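Local coordinates for protein-glutamine gamma-glutamyltransferase (Pseudomonas aeruginosa PAO1, PDB 6G49), which catalyses, in vitro, the crosslinking of protein glutamine and lysine side chains through its periplasmic domain, most of which is in this chain, and is critical for bacterial viability, at residues A[176-190]-A[251-263]. Sequence-based numbering, arbitrary orientation. Where two conformers were deposited one is given.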
loop_
_atom_site.group_PDB
_atom_site.type_symbol
_atom_site.label_atom_id
_atom_site.label_comp_id
_atom_site.label_asym_id
_atom_site.label_seq_id
_atom_site.Cartn_x
_atom_site.Cartn_y
_atom_site.Cartn_z
ATOM N N ASN A 176 -8.709 -0.327 12.594
ATOM C CA ASN A 176 -7.515 -0.963 12.084
ATOM C C ASN A 176 -7.063 -2.146 12.928
ATOM O O ASN A 176 -5.938 -2.628 12.760
ATOM C CB ASN A 176 -6.437 0.084 11.815
ATOM C CG ASN A 176 -6.763 0.827 10.555
ATOM O OD1 ASN A 176 -6.720 0.243 9.485
ATOM N ND2 ASN A 176 -7.242 2.059 10.678
ATOM N N LEU A 177 -7.944 -2.596 13.854
ATOM C CA LEU A 177 -7.773 -3.868 14.533
ATOM C C LEU A 177 -8.859 -4.870 14.146
ATOM O O LEU A 177 -8.885 -5.970 14.745
ATOM C CB LEU A 177 -7.730 -3.569 16.036
ATOM C CG LEU A 177 -6.440 -2.928 16.512
ATOM C CD1 LEU A 177 -6.619 -2.324 17.900
ATOM C CD2 LEU A 177 -5.206 -3.829 16.487
ATOM N N GLN A 178 -9.706 -4.527 13.189
ATOM C CA GLN A 178 -10.836 -5.316 12.746
ATOM C C GLN A 178 -10.389 -6.587 12.036
ATOM O O GLN A 178 -9.582 -6.515 11.110
ATOM C CB GLN A 178 -11.725 -4.538 11.786
ATOM C CG GLN A 178 -12.909 -5.277 11.205
ATOM C CD GLN A 178 -12.569 -5.991 9.908
ATOM O OE1 GLN A 178 -11.855 -5.407 9.068
ATOM N NE2 GLN A 178 -13.079 -7.233 9.737
ATOM N N LEU A 179 -10.926 -7.734 12.432
ATOM C CA LEU A 179 -10.836 -8.988 11.672
ATOM C C LEU A 179 -12.158 -9.717 11.794
ATOM O O LEU A 179 -12.858 -9.557 12.809
ATOM C CB LEU A 179 -9.743 -9.916 12.187
ATOM C CG LEU A 179 -8.327 -9.436 11.950
ATOM C CD1 LEU A 179 -7.310 -10.322 12.629
ATOM C CD2 LEU A 179 -8.014 -9.315 10.483
ATOM N N PRO A 180 -12.475 -10.623 10.856
ATOM C CA PRO A 180 -13.582 -11.561 11.094
ATOM C C PRO A 180 -13.251 -12.394 12.323
ATOM O O PRO A 180 -12.113 -12.731 12.563
ATOM C CB PRO A 180 -13.651 -12.441 9.822
ATOM C CG PRO A 180 -12.824 -11.662 8.796
ATOM C CD PRO A 180 -11.787 -10.877 9.562
ATOM N N MET A 181 -14.294 -12.818 13.052
ATOM C CA MET A 181 -14.083 -13.667 14.179
ATOM C C MET A 181 -13.663 -15.073 13.721
ATOM O O MET A 181 -12.859 -15.684 14.375
ATOM C CB MET A 181 -15.375 -13.792 14.998
ATOM C CG MET A 181 -15.180 -14.658 16.198
ATOM S SD MET A 181 -16.795 -14.595 17.095
ATOM C CE MET A 181 -17.849 -15.504 15.979
ATOM N N HIS A 182 -14.215 -15.520 12.602
ATOM C CA HIS A 182 -14.009 -16.894 12.123
ATOM C C HIS A 182 -13.017 -16.882 10.960
ATOM O O HIS A 182 -12.855 -15.897 10.266
ATOM C CB HIS A 182 -15.328 -17.535 11.687
ATOM C CG HIS A 182 -16.296 -17.667 12.804
ATOM N ND1 HIS A 182 -15.974 -18.342 13.980
ATOM C CD2 HIS A 182 -17.553 -17.189 12.951
ATOM C CE1 HIS A 182 -16.999 -18.277 14.804
ATOM N NE2 HIS A 182 -17.982 -17.578 14.194
ATOM N N GLY A 183 -12.392 -18.032 10.746
ATOM C CA GLY A 183 -11.500 -18.148 9.608
ATOM C C GLY A 183 -10.054 -17.885 9.979
ATOM O O GLY A 183 -9.735 -17.240 10.961
ATOM N N ASN A 184 -9.127 -18.517 9.218
ATOM C CA ASN A 184 -7.671 -18.343 9.354
ATOM C C ASN A 184 -7.154 -18.556 10.754
ATOM O O ASN A 184 -6.384 -17.759 11.300
ATOM C CB ASN A 184 -7.254 -16.985 8.771
ATOM C CG ASN A 184 -7.560 -16.883 7.305
ATOM O OD1 ASN A 184 -7.040 -17.700 6.499
ATOM N ND2 ASN A 184 -8.423 -15.938 6.930
ATOM N N PRO A 185 -7.501 -19.700 11.409
ATOM C CA PRO A 185 -7.031 -19.962 12.757
ATOM C C PRO A 185 -5.500 -20.112 12.850
ATOM O O PRO A 185 -4.902 -19.749 13.848
ATOM C CB PRO A 185 -7.732 -21.302 13.087
ATOM C CG PRO A 185 -7.947 -21.969 11.737
ATOM C CD PRO A 185 -8.318 -20.792 10.835
ATOM N N ARG A 186 -4.858 -20.630 11.796
ATOM C CA ARG A 186 -3.410 -20.814 11.860
ATOM C C ARG A 186 -2.696 -19.445 11.942
ATOM O O ARG A 186 -1.721 -19.267 12.635
ATOM C CB ARG A 186 -2.899 -21.724 10.736
ATOM C CG ARG A 186 -3.335 -23.187 10.884
ATOM C CD ARG A 186 -2.751 -24.065 9.765
ATOM N NE ARG A 186 -3.417 -23.914 8.472
ATOM C CZ ARG A 186 -2.934 -24.294 7.282
ATOM N NH1 ARG A 186 -1.715 -24.827 7.183
ATOM N NH2 ARG A 186 -3.686 -24.138 6.208
ATOM N N ALA A 187 -3.165 -18.485 11.141
ATOM C CA ALA A 187 -2.565 -17.179 11.135
ATOM C C ALA A 187 -2.783 -16.460 12.470
ATOM O O ALA A 187 -1.868 -15.748 12.946
ATOM C CB ALA A 187 -3.110 -16.383 9.965
ATOM N N ARG A 188 -3.966 -16.666 13.082
ATOM C CA ARG A 188 -4.243 -16.121 14.390
ATOM C C ARG A 188 -3.301 -16.738 15.425
ATOM O O ARG A 188 -2.767 -16.042 16.289
ATOM C CB ARG A 188 -5.711 -16.329 14.767
ATOM C CG ARG A 188 -6.684 -15.363 14.109
ATOM C CD ARG A 188 -8.101 -15.797 14.428
ATOM N NE ARG A 188 -8.963 -15.714 13.266
ATOM C CZ ARG A 188 -9.697 -14.649 12.948
ATOM N NH1 ARG A 188 -9.884 -13.671 13.827
ATOM N NH2 ARG A 188 -10.235 -14.561 11.744
ATOM N N ALA A 189 -3.048 -18.054 15.313
ATOM C CA ALA A 189 -2.077 -18.717 16.246
ATOM C C ALA A 189 -0.662 -18.137 16.099
ATOM O O ALA A 189 0.044 -17.881 17.065
ATOM C CB ALA A 189 -2.078 -20.225 16.005
ATOM N N LEU A 190 -0.227 -17.914 14.848
ATOM C CA LEU A 190 1.040 -17.289 14.607
ATOM C C LEU A 190 1.094 -15.905 15.260
ATOM O O LEU A 190 2.081 -15.566 15.870
ATOM C CB LEU A 190 1.292 -17.216 13.100
ATOM C CG LEU A 190 2.536 -16.449 12.678
ATOM C CD1 LEU A 190 3.834 -17.120 13.137
ATOM C CD2 LEU A 190 2.568 -16.242 11.171
ATOM N N ALA A 251 -0.905 -7.692 7.014
ATOM C CA ALA A 251 -1.829 -6.840 7.760
ATOM C C ALA A 251 -2.713 -7.693 8.690
ATOM O O ALA A 251 -2.968 -7.289 9.845
ATOM C CB ALA A 251 -2.654 -5.994 6.833
ATOM N N PHE A 252 -3.182 -8.834 8.208
ATOM C CA PHE A 252 -3.983 -9.780 9.017
ATOM C C PHE A 252 -3.237 -10.152 10.289
ATOM O O PHE A 252 -3.799 -10.034 11.402
ATOM C CB PHE A 252 -4.343 -11.017 8.219
ATOM C CG PHE A 252 -5.204 -11.986 8.977
ATOM C CD1 PHE A 252 -4.660 -12.800 9.953
ATOM C CD2 PHE A 252 -6.544 -12.050 8.698
ATOM C CE1 PHE A 252 -5.476 -13.661 10.676
ATOM C CE2 PHE A 252 -7.379 -12.922 9.417
ATOM C CZ PHE A 252 -6.825 -13.738 10.383
ATOM N N VAL A 253 -1.994 -10.617 10.142
ATOM C CA VAL A 253 -1.233 -11.118 11.285
ATOM C C VAL A 253 -0.964 -9.986 12.261
ATOM O O VAL A 253 -1.099 -10.161 13.478
ATOM C CB VAL A 253 0.060 -11.835 10.860
ATOM C CG1 VAL A 253 0.914 -12.223 12.065
ATOM C CG2 VAL A 253 -0.289 -13.047 10.062
ATOM N N LEU A 254 -0.651 -8.772 11.761
ATOM C CA LEU A 254 -0.415 -7.620 12.661
ATOM C C LEU A 254 -1.680 -7.298 13.460
ATOM O O LEU A 254 -1.593 -7.107 14.705
ATOM C CB LEU A 254 0.082 -6.406 11.873
ATOM C CG LEU A 254 1.472 -6.511 11.253
ATOM C CD1 LEU A 254 1.771 -5.264 10.461
ATOM C CD2 LEU A 254 2.571 -6.771 12.272
ATOM N N ARG A 255 -2.826 -7.269 12.824
ATOM C CA ARG A 255 -4.038 -6.946 13.511
ATOM C C ARG A 255 -4.333 -8.029 14.545
ATOM O O ARG A 255 -4.809 -7.698 15.684
ATOM C CB ARG A 255 -5.224 -6.913 12.574
ATOM C CG ARG A 255 -5.226 -5.705 11.644
ATOM C CD ARG A 255 -6.541 -5.570 10.940
ATOM N NE ARG A 255 -6.575 -4.345 10.114
ATOM C CZ ARG A 255 -7.608 -3.843 9.498
ATOM N NH1 ARG A 255 -8.791 -4.451 9.484
ATOM N NH2 ARG A 255 -7.463 -2.638 8.900
ATOM N N ALA A 256 -4.090 -9.289 14.188
ATOM C CA ALA A 256 -4.364 -10.408 15.124
ATOM C C ALA A 256 -3.402 -10.353 16.307
ATOM O O ALA A 256 -3.758 -10.920 17.383
ATOM C CB ALA A 256 -4.350 -11.730 14.424
ATOM N N ALA A 257 -2.248 -9.726 16.178
ATOM C CA ALA A 257 -1.275 -9.538 17.242
ATOM C C ALA A 257 -1.535 -8.238 18.031
ATOM O O ALA A 257 -0.726 -7.857 18.843
ATOM C CB ALA A 257 0.119 -9.480 16.694
ATOM N N GLY A 258 -2.591 -7.499 17.702
ATOM C CA GLY A 258 -2.952 -6.273 18.409
ATOM C C GLY A 258 -2.246 -5.018 17.927
ATOM O O GLY A 258 -2.266 -4.039 18.621
ATOM N N ILE A 259 -1.713 -5.025 16.687
ATOM C CA ILE A 259 -1.011 -3.896 16.085
ATOM C C ILE A 259 -1.936 -3.331 15.011
ATOM O O ILE A 259 -2.267 -4.060 14.066
ATOM C CB ILE A 259 0.364 -4.304 15.497
ATOM C CG1 ILE A 259 1.279 -4.864 16.585
ATOM C CG2 ILE A 259 0.986 -3.101 14.786
ATOM C CD1 ILE A 259 2.582 -5.417 16.127
ATOM N N PRO A 260 -2.396 -2.059 15.107
ATOM C CA PRO A 260 -3.274 -1.524 14.068
ATOM C C PRO A 260 -2.483 -1.473 12.750
ATOM O O PRO A 260 -1.316 -1.091 12.754
ATOM C CB PRO A 260 -3.644 -0.129 14.576
ATOM C CG PRO A 260 -3.347 -0.202 16.072
ATOM C CD PRO A 260 -2.101 -1.059 16.164
ATOM N N ALA A 261 -3.138 -1.945 11.687
ATOM C CA ALA A 261 -2.448 -2.084 10.387
ATOM C C ALA A 261 -3.482 -2.000 9.294
ATOM O O ALA A 261 -4.638 -2.388 9.494
ATOM C CB ALA A 261 -1.701 -3.393 10.325
ATOM N N ARG A 262 -3.048 -1.559 8.088
ATOM C CA ARG A 262 -3.965 -1.492 6.968
ATOM C C ARG A 262 -3.143 -1.731 5.698
ATOM O O ARG A 262 -1.916 -1.600 5.715
ATOM C CB ARG A 262 -4.779 -0.192 6.911
ATOM C CG ARG A 262 -3.926 1.065 6.895
ATOM C CD ARG A 262 -4.791 2.309 7.059
ATOM N NE ARG A 262 -3.957 3.480 7.226
ATOM C CZ ARG A 262 -4.290 4.596 7.899
ATOM N NH1 ARG A 262 -5.496 4.711 8.467
ATOM N NH2 ARG A 262 -3.403 5.591 7.983
ATOM N N VAL A 263 -3.862 -2.157 4.674
ATOM C CA VAL A 263 -3.249 -2.323 3.343
ATOM C C VAL A 263 -3.273 -0.990 2.618
ATOM O O VAL A 263 -4.299 -0.279 2.577
ATOM C CB VAL A 263 -3.991 -3.433 2.571
ATOM C CG1 VAL A 263 -3.563 -3.475 1.109
ATOM C CG2 VAL A 263 -3.818 -4.785 3.252
HETATM O O HOH W 1 -7.463 -7.552 16.371
#
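Loop 176-184 runs from beside Pro260, past Arg255, to helix 185-190, whose axis crosses that of helix 251-256 at -56° with a closest approach of 8.7 Å. Arg255 ties the loop to the start of the strand that follows its own helix. Its chain is extended from CG to NE, and the guanidinium holds Ala261 O side-on through NE (2.8 Å) and NH2, while NH1 donates in plane to a lone pair of Gln178 O (2.7 Å). One face lies against Asn176 CA, and NH2 also reaches Glu79 O, so the group is fixed in rotation. Alongside it Ala261 N donates to Asn176 O (3.1 Å), which also meets the CA of Pro260. Leu177 lays CD2 on the Gly258-Pro260 backbone, and a water bridges Leu177 O and Arg255 O.

Farther along, the Phe252 ring, with CG anti to the backbone N (chi1 -178°), extends toward the start of helix 185-190. Leu179 CD1 sits over its face, 4.1 Å from the centroid in a CH-pi contact, and also meets Ala256 CB. Ala187 CB packs on Phe252 CE1 (3.7 Å). At the ring edge, in one of two conformers, stands the Arg188 guanidinium, turned 88° to the ring, with paired bonds to Pro180 O and Gly183 O.

Gly258, with positive phi, closes helix 243-256 in a Schellman motif before strand 261-265. The helix begins at Cys243, the probable nucleophile, and this helix-to-strand passage belongs to the papain-like core of transglutaminases; loop 176-184 and the start of helix 185-197 pack on one side of it, away from the catalytic residues.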